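Local coordinates for cell wall surface anchor family protein (Streptococcus agalactiae serogroup V, PDB 3TW0), which probably mediates adhesion to host cells as the tip pilin of the group B streptococcal pilus, through a magnesium-binding von Willebrand factor type A domain, at residues A[237-242]-A[274-279]; A[72-77]-A[95-100]; A[323-328]-A[353-358]; A[280-285]-A[297-302]. The protein carries 2 engineered substitutions. All blocks are in the same frame, centred on the assembly; numbering follows the deposited sequence.

Interaction 1: residues A[237-242]-A[274-279]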
loop_
_atom_site.group_PDB
_atom_site.type_symbol
_atom_site.label_atom_id
_atom_site.label_comp_id
_atom_site.label_asym_id
_atom_site.label_seq_id
_atom_site.Cartn_x
_atom_site.Cartn_y
_atom_site.Cartn_z
ATOM N N ARG A 237 16.699 2.210 13.594
ATOM C CA ARG A 237 15.747 3.321 13.611
ATOM C C ARG A 237 16.384 4.675 13.272
ATOM O O ARG A 237 15.663 5.674 13.076
ATOM C CB ARG A 237 15.084 3.391 14.979
ATOM C CG ARG A 237 14.406 2.116 15.352
ATOM C CD ARG A 237 14.190 2.023 16.814
ATOM N NE ARG A 237 13.373 0.866 17.153
ATOM C CZ ARG A 237 13.036 0.517 18.390
ATOM N NH1 ARG A 237 13.431 1.243 19.419
ATOM N NH2 ARG A 237 12.269 -0.551 18.591
ATOM N N LYS A 238 17.719 4.695 13.196
ATOM C CA LYS A 238 18.475 5.917 12.895
ATOM C C LYS A 238 18.561 6.128 11.400
ATOM O O LYS A 238 18.825 5.174 10.652
ATOM C CB LYS A 238 19.883 5.847 13.492
ATOM C CG LYS A 238 19.853 5.636 14.981
ATOM C CD LYS A 238 21.189 5.203 15.551
ATOM C CE LYS A 238 21.046 5.087 17.075
ATOM N NZ LYS A 238 22.253 4.475 17.711
ATOM N N VAL A 239 18.319 7.365 10.970
ATOM C CA VAL A 239 18.459 7.749 9.565
ATOM C C VAL A 239 19.927 7.960 9.300
ATOM O O VAL A 239 20.545 8.742 9.992
ATOM C CB VAL A 239 17.738 9.080 9.258
ATOM C CG1 VAL A 239 17.931 9.489 7.774
ATOM C CG2 VAL A 239 16.288 8.970 9.603
ATOM N N PRO A 240 20.491 7.245 8.311
ATOM C CA PRO A 240 21.912 7.422 7.968
ATOM C C PRO A 240 22.135 8.532 6.944
ATOM O O PRO A 240 21.221 8.899 6.210
ATOM C CB PRO A 240 22.290 6.069 7.346
ATOM C CG PRO A 240 21.027 5.576 6.712
ATOM C CD PRO A 240 19.870 6.143 7.545
ATOM N N VAL A 241 23.349 9.072 6.905
ATOM C CA VAL A 241 23.704 10.017 5.851
ATOM C C VAL A 241 23.745 9.219 4.571
ATOM O O VAL A 241 24.269 8.114 4.554
ATOM C CB VAL A 241 25.061 10.748 6.118
ATOM C CG1 VAL A 241 24.977 11.558 7.435
ATOM C CG2 VAL A 241 26.253 9.753 6.127
ATOM N N THR A 242 23.169 9.767 3.514
ATOM C CA THR A 242 23.078 9.089 2.227
ATOM C C THR A 242 24.392 8.413 1.770
ATOM O O THR A 242 25.444 9.049 1.708
ATOM C CB THR A 242 22.512 10.045 1.157
ATOM O OG1 THR A 242 21.209 10.489 1.572
ATOM C CG2 THR A 242 22.409 9.352 -0.203
ATOM N N LEU A 274 18.408 12.486 13.691
ATOM C CA LEU A 274 17.218 12.044 12.965
ATOM C C LEU A 274 16.979 10.530 13.037
ATOM O O LEU A 274 17.915 9.727 12.906
ATOM C CB LEU A 274 17.295 12.506 11.505
ATOM C CG LEU A 274 17.416 14.039 11.347
ATOM C CD1 LEU A 274 17.611 14.382 9.920
ATOM C CD2 LEU A 274 16.199 14.807 11.930
ATOM N N TYR A 275 15.713 10.176 13.273
ATOM C CA TYR A 275 15.232 8.804 13.307
ATOM C C TYR A 275 14.047 8.710 12.356
ATOM O O TYR A 275 13.308 9.698 12.131
ATOM C CB TYR A 275 14.753 8.417 14.732
ATOM C CG TYR A 275 15.838 8.470 15.792
ATOM C CD1 TYR A 275 16.347 9.686 16.223
ATOM C CD2 TYR A 275 16.352 7.306 16.348
ATOM C CE1 TYR A 275 17.350 9.753 17.158
ATOM C CE2 TYR A 275 17.368 7.364 17.315
ATOM C CZ TYR A 275 17.846 8.596 17.705
ATOM O OH TYR A 275 18.832 8.692 18.632
ATOM N N TRP A 276 13.856 7.520 11.793
ATOM C CA TRP A 276 12.657 7.229 11.045
ATOM C C TRP A 276 11.504 7.370 12.038
ATOM O O TRP A 276 11.659 7.040 13.215
ATOM C CB TRP A 276 12.726 5.793 10.543
ATOM C CG TRP A 276 13.899 5.532 9.636
ATOM C CD1 TRP A 276 14.956 4.711 9.871
ATOM C CD2 TRP A 276 14.111 6.102 8.346
ATOM N NE1 TRP A 276 15.822 4.732 8.805
ATOM C CE2 TRP A 276 15.322 5.581 7.854
ATOM C CE3 TRP A 276 13.389 7.010 7.556
ATOM C CZ2 TRP A 276 15.826 5.926 6.599
ATOM C CZ3 TRP A 276 13.893 7.352 6.316
ATOM C CH2 TRP A 276 15.096 6.804 5.848
ATOM N N ARG A 277 10.364 7.880 11.590
ATOM C CA ARG A 277 9.186 7.919 12.461
ATOM C C ARG A 277 8.796 6.460 12.756
ATOM O O ARG A 277 9.046 5.566 11.917
ATOM C CB ARG A 277 8.055 8.679 11.782
ATOM C CG ARG A 277 8.358 10.135 11.539
ATOM C CD ARG A 277 7.132 10.878 10.996
ATOM N NE ARG A 277 6.122 10.983 12.025
ATOM C CZ ARG A 277 4.987 11.673 11.949
ATOM N NH1 ARG A 277 4.665 12.380 10.882
ATOM N NH2 ARG A 277 4.169 11.664 12.980
ATOM N N ASP A 278 8.237 6.214 13.945
ATOM C CA ASP A 278 8.092 4.853 14.468
ATOM C C ASP A 278 7.125 3.934 13.702
ATOM O O ASP A 278 7.154 2.704 13.879
ATOM C CB ASP A 278 7.840 4.830 15.985
ATOM C CG ASP A 278 6.477 5.409 16.387
ATOM O OD1 ASP A 278 5.488 5.270 15.651
ATOM O OD2 ASP A 278 6.404 5.993 17.478
ATOM N N TYR A 279 6.317 4.517 12.820
ATOM C CA TYR A 279 5.509 3.724 11.919
ATOM C C TYR A 279 6.352 3.097 10.783
ATOM O O TYR A 279 5.865 2.258 10.047
ATOM C CB TYR A 279 4.293 4.502 11.383
ATOM C CG TYR A 279 4.589 5.820 10.716
ATOM C CD1 TYR A 279 4.119 7.019 11.267
ATOM C CD2 TYR A 279 5.300 5.878 9.529
ATOM C CE1 TYR A 279 4.378 8.242 10.645
ATOM C CE2 TYR A 279 5.551 7.070 8.911
ATOM C CZ TYR A 279 5.082 8.260 9.476
ATOM O OH TYR A 279 5.358 9.458 8.835
#

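Interaction 2: residues A[72-77]-A[95-100]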
loop_
_atom_site.group_PDB
_atom_site.type_symbol
_atom_site.label_atom_id
_atom_site.label_comp_id
_atom_site.label_asym_id
_atom_site.label_seq_id
_atom_site.Cartn_x
_atom_site.Cartn_y
_atom_site.Cartn_z
ATOM N N THR A 72 -5.529 12.451 4.087
ATOM C CA THR A 72 -4.387 12.946 4.879
ATOM C C THR A 72 -3.362 11.829 5.083
ATOM O O THR A 72 -3.729 10.671 5.264
ATOM C CB THR A 72 -4.858 13.488 6.245
ATOM O OG1 THR A 72 -5.731 14.603 6.021
ATOM C CG2 THR A 72 -3.714 13.970 7.052
ATOM N N VAL A 73 -2.082 12.184 5.015
ATOM C CA VAL A 73 -1.025 11.231 5.233
ATOM C C VAL A 73 -0.029 11.893 6.163
ATOM O O VAL A 73 -0.012 13.131 6.262
ATOM C CB VAL A 73 -0.329 10.796 3.899
ATOM C CG1 VAL A 73 -1.298 10.030 2.967
ATOM C CG2 VAL A 73 0.268 11.991 3.162
ATOM N N SER A 74 0.790 11.091 6.838
ATOM C CA SER A 74 1.900 11.621 7.620
ATOM C C SER A 74 3.201 11.486 6.866
ATOM O O SER A 74 3.413 10.507 6.111
ATOM C CB SER A 74 2.045 10.893 8.956
ATOM O OG SER A 74 0.841 10.915 9.679
ATOM N N LYS A 75 4.096 12.447 7.094
ATOM C CA LYS A 75 5.416 12.422 6.471
ATOM C C LYS A 75 6.490 12.863 7.456
ATOM O O LYS A 75 6.198 13.294 8.568
ATOM C CB LYS A 75 5.445 13.341 5.254
ATOM C CG LYS A 75 4.691 12.829 4.064
ATOM C CD LYS A 75 5.437 11.685 3.355
ATOM C CE LYS A 75 4.495 10.953 2.382
ATOM N NZ LYS A 75 5.157 9.750 1.731
ATOM N N GLY A 76 7.744 12.725 7.055
ATOM C CA GLY A 76 8.831 13.331 7.795
ATOM C C GLY A 76 9.670 12.309 8.534
ATOM O O GLY A 76 9.475 11.090 8.387
ATOM N N VAL A 77 10.626 12.835 9.307
ATOM C CA VAL A 77 11.443 12.064 10.207
ATOM C C VAL A 77 11.116 12.484 11.652
ATOM O O VAL A 77 10.071 13.083 11.906
ATOM C CB VAL A 77 12.978 12.151 9.836
ATOM C CG1 VAL A 77 13.229 11.496 8.496
ATOM C CG2 VAL A 77 13.499 13.607 9.803
ATOM N N LYS A 95 5.686 20.571 8.498
ATOM C CA LYS A 95 4.851 19.880 7.518
ATOM C C LYS A 95 4.954 18.345 7.636
ATOM O O LYS A 95 5.518 17.667 6.772
ATOM C CB LYS A 95 5.190 20.376 6.104
ATOM C CG LYS A 95 4.048 20.323 5.092
ATOM C CD LYS A 95 2.709 20.701 5.711
ATOM C CE LYS A 95 1.590 20.553 4.697
ATOM N NZ LYS A 95 0.294 20.861 5.341
ATOM N N THR A 96 4.391 17.812 8.717
ATOM C CA THR A 96 4.527 16.394 9.010
ATOM C C THR A 96 3.254 15.602 8.755
ATOM O O THR A 96 3.184 14.401 9.079
ATOM C CB THR A 96 5.023 16.171 10.448
ATOM O OG1 THR A 96 4.106 16.772 11.363
ATOM C CG2 THR A 96 6.423 16.784 10.630
ATOM N N THR A 97 2.254 16.300 8.213
ATOM C CA THR A 97 1.074 15.704 7.604
ATOM C C THR A 97 0.790 16.510 6.351
ATOM O O THR A 97 1.214 17.685 6.239
ATOM C CB THR A 97 -0.191 15.743 8.516
ATOM O OG1 THR A 97 -0.523 17.107 8.845
ATOM C CG2 THR A 97 0.008 14.912 9.802
ATOM N N PHE A 98 0.117 15.872 5.389
ATOM C CA PHE A 98 -0.342 16.557 4.182
ATOM C C PHE A 98 -1.788 16.197 3.980
ATOM O O PHE A 98 -2.184 15.042 4.234
ATOM C CB PHE A 98 0.427 16.100 2.957
ATOM C CG PHE A 98 1.825 16.622 2.887
ATOM C CD1 PHE A 98 2.107 17.781 2.171
ATOM C CD2 PHE A 98 2.863 15.946 3.514
ATOM C CE1 PHE A 98 3.414 18.251 2.083
ATOM C CE2 PHE A 98 4.163 16.404 3.436
ATOM C CZ PHE A 98 4.442 17.571 2.717
ATOM N N THR A 99 -2.570 17.154 3.488
ATOM C CA THR A 99 -3.995 16.944 3.300
ATOM C C THR A 99 -4.315 17.476 1.923
ATOM O O THR A 99 -3.902 18.598 1.595
ATOM C CB THR A 99 -4.801 17.650 4.424
ATOM O OG1 THR A 99 -4.504 17.015 5.675
ATOM C CG2 THR A 99 -6.302 17.602 4.186
ATOM N N ALA A 100 -4.970 16.664 1.086
ATOM C CA ALA A 100 -5.280 17.072 -0.289
ATOM C C ALA A 100 -6.473 16.327 -0.846
ATOM O O ALA A 100 -6.920 15.326 -0.264
ATOM C CB ALA A 100 -4.095 16.852 -1.217
#

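Interaction 3: residues A[323-328]-A[353-358]. Engineered in segment 353-358: Cys353 (natural residue Thr).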
loop_
_atom_site.group_PDB
_atom_site.type_symbol
_atom_site.label_atom_id
_atom_site.label_comp_id
_atom_site.label_asym_id
_atom_site.label_seq_id
_atom_site.Cartn_x
_atom_site.Cartn_y
_atom_site.Cartn_z
ATOM N N VAL A 323 -1.503 -8.962 -12.203
ATOM C CA VAL A 323 -0.682 -8.689 -13.381
ATOM C C VAL A 323 0.475 -7.766 -13.031
ATOM O O VAL A 323 0.271 -6.620 -12.620
ATOM C CB VAL A 323 -1.525 -8.178 -14.559
ATOM C CG1 VAL A 323 -0.657 -7.506 -15.646
ATOM C CG2 VAL A 323 -2.284 -9.349 -15.147
ATOM N N GLY A 324 1.683 -8.301 -13.174
ATOM C CA GLY A 324 2.912 -7.589 -12.839
ATOM C C GLY A 324 3.442 -6.685 -13.928
ATOM O O GLY A 324 3.617 -7.086 -15.072
ATOM N N ILE A 325 3.720 -5.449 -13.583
ATOM C CA ILE A 325 4.214 -4.528 -14.596
ATOM C C ILE A 325 5.612 -4.019 -14.275
ATOM O O ILE A 325 5.825 -3.404 -13.235
ATOM C CB ILE A 325 3.239 -3.350 -14.803
ATOM C CG1 ILE A 325 1.865 -3.883 -15.242
ATOM C CG2 ILE A 325 3.825 -2.329 -15.813
ATOM C CD1 ILE A 325 1.263 -3.140 -16.350
ATOM N N GLY A 326 6.547 -4.260 -15.190
ATOM C CA GLY A 326 7.946 -3.839 -15.046
ATOM C C GLY A 326 8.513 -4.118 -13.662
ATOM O O GLY A 326 8.894 -3.186 -12.951
ATOM N N VAL A 327 8.571 -5.396 -13.293
ATOM C CA VAL A 327 8.774 -5.817 -11.889
ATOM C C VAL A 327 10.257 -5.842 -11.516
ATOM O O VAL A 327 11.033 -6.636 -12.080
ATOM C CB VAL A 327 8.144 -7.238 -11.639
ATOM C CG1 VAL A 327 8.344 -7.725 -10.180
ATOM C CG2 VAL A 327 6.652 -7.251 -12.008
ATOM N N ASN A 328 10.652 -4.990 -10.568
ATOM C CA ASN A 328 12.039 -5.014 -10.066
ATOM C C ASN A 328 12.192 -4.838 -8.555
ATOM O O ASN A 328 13.305 -4.880 -8.068
ATOM C CB ASN A 328 12.934 -3.994 -10.812
ATOM C CG ASN A 328 12.685 -2.547 -10.365
ATOM O OD1 ASN A 328 11.896 -2.295 -9.457
ATOM N ND2 ASN A 328 13.336 -1.595 -11.026
ATOM N N CYS A 353 0.569 -13.279 -13.392
ATOM C CA CYS A 353 1.184 -13.270 -14.718
ATOM C C CYS A 353 1.939 -11.963 -14.870
ATOM O O CYS A 353 1.433 -10.903 -14.468
ATOM C CB CYS A 353 0.114 -13.365 -15.826
ATOM S SG CYS A 353 -1.062 -14.745 -15.701
ATOM N N ASN A 354 3.143 -12.020 -15.446
ATOM C CA ASN A 354 3.734 -10.799 -15.970
ATOM C C ASN A 354 2.831 -10.333 -17.092
ATOM O O ASN A 354 2.183 -11.154 -17.768
ATOM C CB ASN A 354 5.158 -10.993 -16.491
ATOM C CG ASN A 354 5.924 -9.673 -16.586
ATOM O OD1 ASN A 354 5.692 -8.832 -17.501
ATOM N ND2 ASN A 354 6.820 -9.459 -15.614
ATOM N N VAL A 355 2.735 -9.022 -17.247
ATOM C CA VAL A 355 1.952 -8.438 -18.322
ATOM C C VAL A 355 2.501 -8.899 -19.682
ATOM O O VAL A 355 1.735 -9.120 -20.631
ATOM C CB VAL A 355 1.888 -6.890 -18.202
ATOM C CG1 VAL A 355 3.261 -6.256 -18.497
ATOM C CG2 VAL A 355 0.780 -6.319 -19.126
ATOM N N ASP A 356 3.817 -9.105 -19.755
ATOM C CA ASP A 356 4.444 -9.597 -20.984
ATOM C C ASP A 356 4.066 -11.042 -21.270
ATOM O O ASP A 356 4.168 -11.517 -22.418
ATOM C CB ASP A 356 5.969 -9.446 -20.947
ATOM C CG ASP A 356 6.420 -7.985 -21.083
ATOM O OD1 ASP A 356 7.586 -7.709 -20.698
ATOM O OD2 ASP A 356 5.622 -7.128 -21.543
ATOM N N ASP A 357 3.609 -11.736 -20.235
ATOM C CA ASP A 357 3.274 -13.133 -20.378
ATOM C C ASP A 357 1.812 -13.235 -20.825
ATOM O O ASP A 357 0.930 -13.533 -20.040
ATOM C CB ASP A 357 3.551 -13.845 -19.070
ATOM C CG ASP A 357 3.534 -15.374 -19.201
ATOM O OD1 ASP A 357 3.179 -15.917 -20.255
ATOM O OD2 ASP A 357 3.851 -16.024 -18.207
ATOM N N THR A 358 1.562 -12.982 -22.109
ATOM C CA THR A 358 0.180 -12.904 -22.582
ATOM C C THR A 358 -0.504 -14.267 -22.547
ATOM O O THR A 358 -1.733 -14.375 -22.398
ATOM C CB THR A 358 0.070 -12.268 -24.006
ATOM O OG1 THR A 358 0.837 -13.039 -24.942
ATOM C CG2 THR A 358 0.572 -10.805 -23.994
HETATM O O HOH W 1 6.421 -6.404 -17.438
HETATM O O HOH W 2 8.447 -7.073 -15.542
#

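Interaction 4: residues A[280-285]-A[297-302]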
loop_
_atom_site.group_PDB
_atom_site.type_symbol
_atom_site.label_atom_id
_atom_site.label_comp_id
_atom_site.label_asym_id
_atom_site.label_seq_id
_atom_site.Cartn_x
_atom_site.Cartn_y
_atom_site.Cartn_z
ATOM N N ASN A 280 7.620 3.462 10.690
ATOM C CA ASN A 280 8.536 2.777 9.770
ATOM C C ASN A 280 9.401 1.673 10.375
ATOM O O ASN A 280 10.189 1.059 9.651
ATOM C CB ASN A 280 9.433 3.789 9.041
ATOM C CG ASN A 280 8.714 4.463 7.886
ATOM O OD1 ASN A 280 8.037 3.793 7.085
ATOM N ND2 ASN A 280 8.853 5.791 7.786
ATOM N N TRP A 281 9.267 1.438 11.680
ATOM C CA TRP A 281 10.130 0.547 12.448
ATOM C C TRP A 281 9.672 -0.899 12.362
ATOM O O TRP A 281 8.485 -1.181 12.216
ATOM C CB TRP A 281 10.069 0.907 13.943
ATOM C CG TRP A 281 10.667 2.241 14.344
ATOM C CD1 TRP A 281 11.177 3.216 13.512
ATOM C CD2 TRP A 281 10.750 2.778 15.676
ATOM N NE1 TRP A 281 11.618 4.290 14.249
ATOM C CE2 TRP A 281 11.356 4.060 15.578
ATOM C CE3 TRP A 281 10.396 2.292 16.947
ATOM C CZ2 TRP A 281 11.616 4.853 16.696
ATOM C CZ3 TRP A 281 10.641 3.093 18.059
ATOM C CH2 TRP A 281 11.267 4.360 17.928
ATOM N N VAL A 282 10.598 -1.826 12.531
ATOM C CA VAL A 282 10.181 -3.217 12.797
ATOM C C VAL A 282 9.288 -3.164 14.033
ATOM O O VAL A 282 9.549 -2.391 14.958
ATOM C CB VAL A 282 11.404 -4.139 12.991
ATOM C CG1 VAL A 282 10.984 -5.518 13.496
ATOM C CG2 VAL A 282 12.131 -4.280 11.688
ATOM N N TYR A 283 8.196 -3.921 14.019
ATOM C CA TYR A 283 7.312 -3.945 15.167
ATOM C C TYR A 283 6.767 -5.378 15.342
ATOM O O TYR A 283 6.901 -6.213 14.449
ATOM C CB TYR A 283 6.169 -2.909 15.022
ATOM C CG TYR A 283 5.052 -3.399 14.118
ATOM C CD1 TYR A 283 5.183 -3.339 12.731
ATOM C CD2 TYR A 283 3.891 -3.950 14.651
ATOM C CE1 TYR A 283 4.172 -3.796 11.892
ATOM C CE2 TYR A 283 2.864 -4.436 13.815
ATOM C CZ TYR A 283 3.019 -4.354 12.448
ATOM O OH TYR A 283 2.033 -4.806 11.636
ATOM N N PRO A 284 6.146 -5.661 16.481
ATOM C CA PRO A 284 5.824 -4.764 17.599
ATOM C C PRO A 284 7.045 -4.378 18.436
ATOM O O PRO A 284 8.085 -5.032 18.362
ATOM C CB PRO A 284 4.850 -5.594 18.434
ATOM C CG PRO A 284 5.293 -7.026 18.161
ATOM C CD PRO A 284 5.852 -7.082 16.799
ATOM N N PHE A 285 6.899 -3.276 19.174
ATOM C CA PHE A 285 7.856 -2.807 20.169
ATOM C C PHE A 285 7.052 -2.222 21.359
ATOM O O PHE A 285 5.931 -1.720 21.166
ATOM C CB PHE A 285 8.789 -1.740 19.558
ATOM C CG PHE A 285 8.062 -0.551 18.953
ATOM C CD1 PHE A 285 7.619 0.500 19.751
ATOM C CD2 PHE A 285 7.815 -0.492 17.583
ATOM C CE1 PHE A 285 6.923 1.580 19.197
ATOM C CE2 PHE A 285 7.146 0.603 17.021
ATOM C CZ PHE A 285 6.706 1.648 17.827
ATOM N N GLN A 297 8.453 -10.800 14.730
ATOM C CA GLN A 297 8.737 -9.461 14.176
ATOM C C GLN A 297 8.181 -9.298 12.773
ATOM O O GLN A 297 8.437 -10.141 11.877
ATOM C CB GLN A 297 10.238 -9.152 14.157
ATOM C CG GLN A 297 10.905 -8.931 15.536
ATOM C CD GLN A 297 12.416 -8.737 15.428
ATOM O OE1 GLN A 297 13.078 -8.317 16.380
ATOM N NE2 GLN A 297 12.966 -9.044 14.273
ATOM N N ILE A 298 7.417 -8.226 12.573
ATOM C CA ILE A 298 6.934 -7.870 11.230
ATOM C C ILE A 298 8.024 -6.989 10.617
ATOM O O ILE A 298 8.422 -6.010 11.230
ATOM C CB ILE A 298 5.568 -7.147 11.304
ATOM C CG1 ILE A 298 4.531 -8.004 12.061
ATOM C CG2 ILE A 298 5.071 -6.685 9.934
ATOM C CD1 ILE A 298 4.162 -9.330 11.389
ATOM N N LYS A 299 8.533 -7.352 9.437
ATOM C CA LYS A 299 9.693 -6.650 8.848
ATOM C C LYS A 299 9.450 -6.116 7.442
ATOM O O LYS A 299 10.299 -5.400 6.886
ATOM C CB LYS A 299 10.917 -7.574 8.843
ATOM C CG LYS A 299 11.330 -8.092 10.232
ATOM C CD LYS A 299 12.248 -9.322 10.137
ATOM C CE LYS A 299 13.189 -9.363 11.315
ATOM N NZ LYS A 299 13.323 -10.740 11.934
ATOM N N THR A 300 8.304 -6.465 6.852
ATOM C CA THR A 300 7.884 -5.887 5.565
ATOM C C THR A 300 6.397 -5.478 5.518
ATOM O O THR A 300 5.621 -5.814 6.405
ATOM C CB THR A 300 8.095 -6.877 4.424
ATOM O OG1 THR A 300 7.183 -7.973 4.594
ATOM C CG2 THR A 300 9.546 -7.384 4.402
ATOM N N HIS A 301 5.986 -4.798 4.459
ATOM C CA HIS A 301 4.566 -4.531 4.256
ATOM C C HIS A 301 3.877 -5.680 3.551
ATOM O O HIS A 301 2.661 -5.796 3.608
ATOM C CB HIS A 301 4.357 -3.167 3.546
ATOM C CG HIS A 301 4.885 -2.036 4.363
ATOM N ND1 HIS A 301 4.197 -1.523 5.442
ATOM C CD2 HIS A 301 6.097 -1.439 4.370
ATOM C CE1 HIS A 301 4.935 -0.601 6.038
ATOM N NE2 HIS A 301 6.098 -0.538 5.410
ATOM N N GLY A 302 4.667 -6.533 2.908
ATOM C CA GLY A 302 4.137 -7.677 2.162
ATOM C C GLY A 302 3.460 -8.637 3.112
ATOM O O GLY A 302 2.334 -9.056 2.886
HETATM O O HOH W 3 8.387 1.100 5.785
#

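Interaction 1: residues A[237-242]-A[274-279]
Val239 sits on the indole of Trp276, and these two residues give up the most surface to the contact. The methyl CG2 of Val239 stands 3.9 Å from the centroid of the six-membered ring of Trp276, close to the ring normal, which makes this a CH-pi contact over one face. With CG1 anti to the backbone N (chi1 178°), the other branch, CG2, is the one turned onto the indole. The same CG2 also packs against the backbone where Tyr275 joins Trp276, while CB of Val239 lies 4.1 Å from CB of Leu274. Farther out, CD of Pro240 approaches CZ2 of Trp276 with the two side chains roughly perpendicular.

Tyr275 starts out away from the 237-242 segment, yet its CB touches Arg237 O and its ring carbon CE2 lies 3.8 Å from CG of Lys238, the two side chains side by side and pointing the same way. Two backbone bonds hold the chains together: Trp276 N gives to Arg237 O at 2.9 Å, and Val239 N gives to Leu274 O at 3.1 Å from above the carbonyl plane. Phe234 stacks on Trp276, and Arg237 bonds through NH2 to Lys290 O. Lys238 and Tyr275 form a single beta bridge, so a loop is fastened along the end of strand 271-276, part of the antiparallel sheet that accompanies the parallel sheet of the vWA fold.

Interaction 2: residues A[72-77]-A[95-100]
Two antiparallel neighbours, strands 70-78 and 97-101, pair in the sheet that accompanies the central parallel sheet of this von Willebrand factor type A fold, with Val73 and Phe98 as the hydrogen-bonded pair at the middle. Val73 N reaches Phe98 O at 3.0 Å, and Phe98 N returns to Val73 O at 2.9 Å. Thr72 with Thr99 and Ser74 with Thr97 are the non-hydrogen-bonded pairs on either side, and their side chains share one face of the sheet.

On that face Thr72 OG1 and Thr99 OG1 are 2.7 Å apart and hydrogen-bonded, each hydroxyl anti to its own carbonyl carbon, which aims the two at each other; either could be the donor. Helix 220-223 covers this side, where Tyr221 touches Thr72 and Thr97 and its carbonyl accepts from Ser74 OG.

The other face carries Val73 and Phe98. The side chains of Lys75 and Phe98 cross at about a right angle: CB of Lys75 lies at the ring edge, in its plane, and CG is 3.7 Å from CD2 of Phe98. A bend at chi2 (-74°) then carries the amine on to Asp227 O, while Trp91 meets Phe98 edge-to-face. Past the last strand pair, Lys75 N bonds Thr96 O at 2.9 Å from well above the carbonyl plane. Lys75 O and Thr96 O lie only 3.3 Å apart, and Arg277 NH1 bonds the first and, weakly, the second.

Interaction 3: residues A[323-328]-A[353-358]
The flat amide of Asn354 lies beside the carbonyl of Gly324, its OD1 3.6 Å from Gly324 O, and at its nitrogen ND2 the methyl CG2 of Val327 approaches to 4.2 Å. In its own plane OD1 takes Asp356 N on a lone pair at 2.9 Å, an Asx turn that fixes the amide's rotation; CG anti to the backbone N (chi1 -160°) brings the amide alongside Gly324 O. A water extends its grip, accepting from both ND2 and Val327 N; a second, between OD1 and Gly326 N, is doubtful because it sits too close to OD1.

This is the junction of the parallel strands 319-324 and 352-354, the two ends of a beta-alpha-beta unit with helix 335-344 at the edge of the vWA fold's central sheet. Gly324 turns both its N and its O to the neighbouring strand, the N giving to Cys353 O at 2.9 Å and the O receiving Val355 N at 3.0 Å. Cys353, an engineered residue, is disulfide-bonded to Cys360 in helix 358-366.

Past the strand ends, Ile325 lies near the metal-ion-dependent adhesion site, its side chain about 5 Å from that of Asp173, a magnesium ligand in a structure of this protein though not metal-bound in this model. Ile325 also packs on helix 33-48, which Val355 touches through Lys36. Val355 crosses Val323 at about a right angle, its CB resting 3.7 Å from CG1 of Val323.

Interaction 4: residues A[280-285]-A[297-302]
Tyr283 and Ile298 form a lone antiparallel hydrogen-bonded pair between two irregular chains: Ile298 N gives a nearly linear bond to Tyr283 O at 2.8 Å, while the return bond from Tyr283 N to Ile298 O is long and weak at 3.5 Å. Directly after the tyrosine, a cis peptide leads into Pro284.

The side chains of the pair run side by side in the same direction. Ile298 lies over one face of the Tyr283 ring, with CB 4.1 Å from its centroid in a CH-pi contact and CG1 above the plane toward the rim. The branch CG2 adds an approach of 3.6 Å to CE1 of Tyr283. The ring reaches this place because CG of Tyr283 is wedged between its backbone N and carbonyl carbon (chi1 79°). Next door, Val282 leans CG1 against Ile298 O and packs it at 3.8 Å from CB of Gln297, while its CG2 touches the CG of Lys299.

One water spans the segments farther along, between Asn280 OD1 and His301 NE2, and lies in the plane of the imidazole, whose other nitrogen ND1 pairs with Ser179 OG. Apart from that bridge the contact is held by one good and one weak backbone bond and by apolar packing. The hydroxyl of the buried Tyr283 is met by the backbone N-H of Ile182, while its ring is held by Ile298 over one face and by a cation-pi contact with Lys225.

Overall arrangement
Followed from the N terminus, the four contacts come in series as 2, 1, 4 and 3, none nested in or crossing another. Interaction 2 closes the loop between strands 70-78 and 97-101. Interaction 1 then ties a long loop back to strand 271-276, a neighbour of 70-78 in the same sheet, and Arg277, probably hydrogen-bonded to Lys75 O, brings the two contacts together. Interaction 4 closes the next loop, ahead of helix 302-312, and touches interaction 1 through Trp281. Interaction 3 comes last, joining two strands of the central parallel sheet on the other side of the chain's centre from interaction 2, with centres about 32 Å apart and magnesium-site residues in the region between.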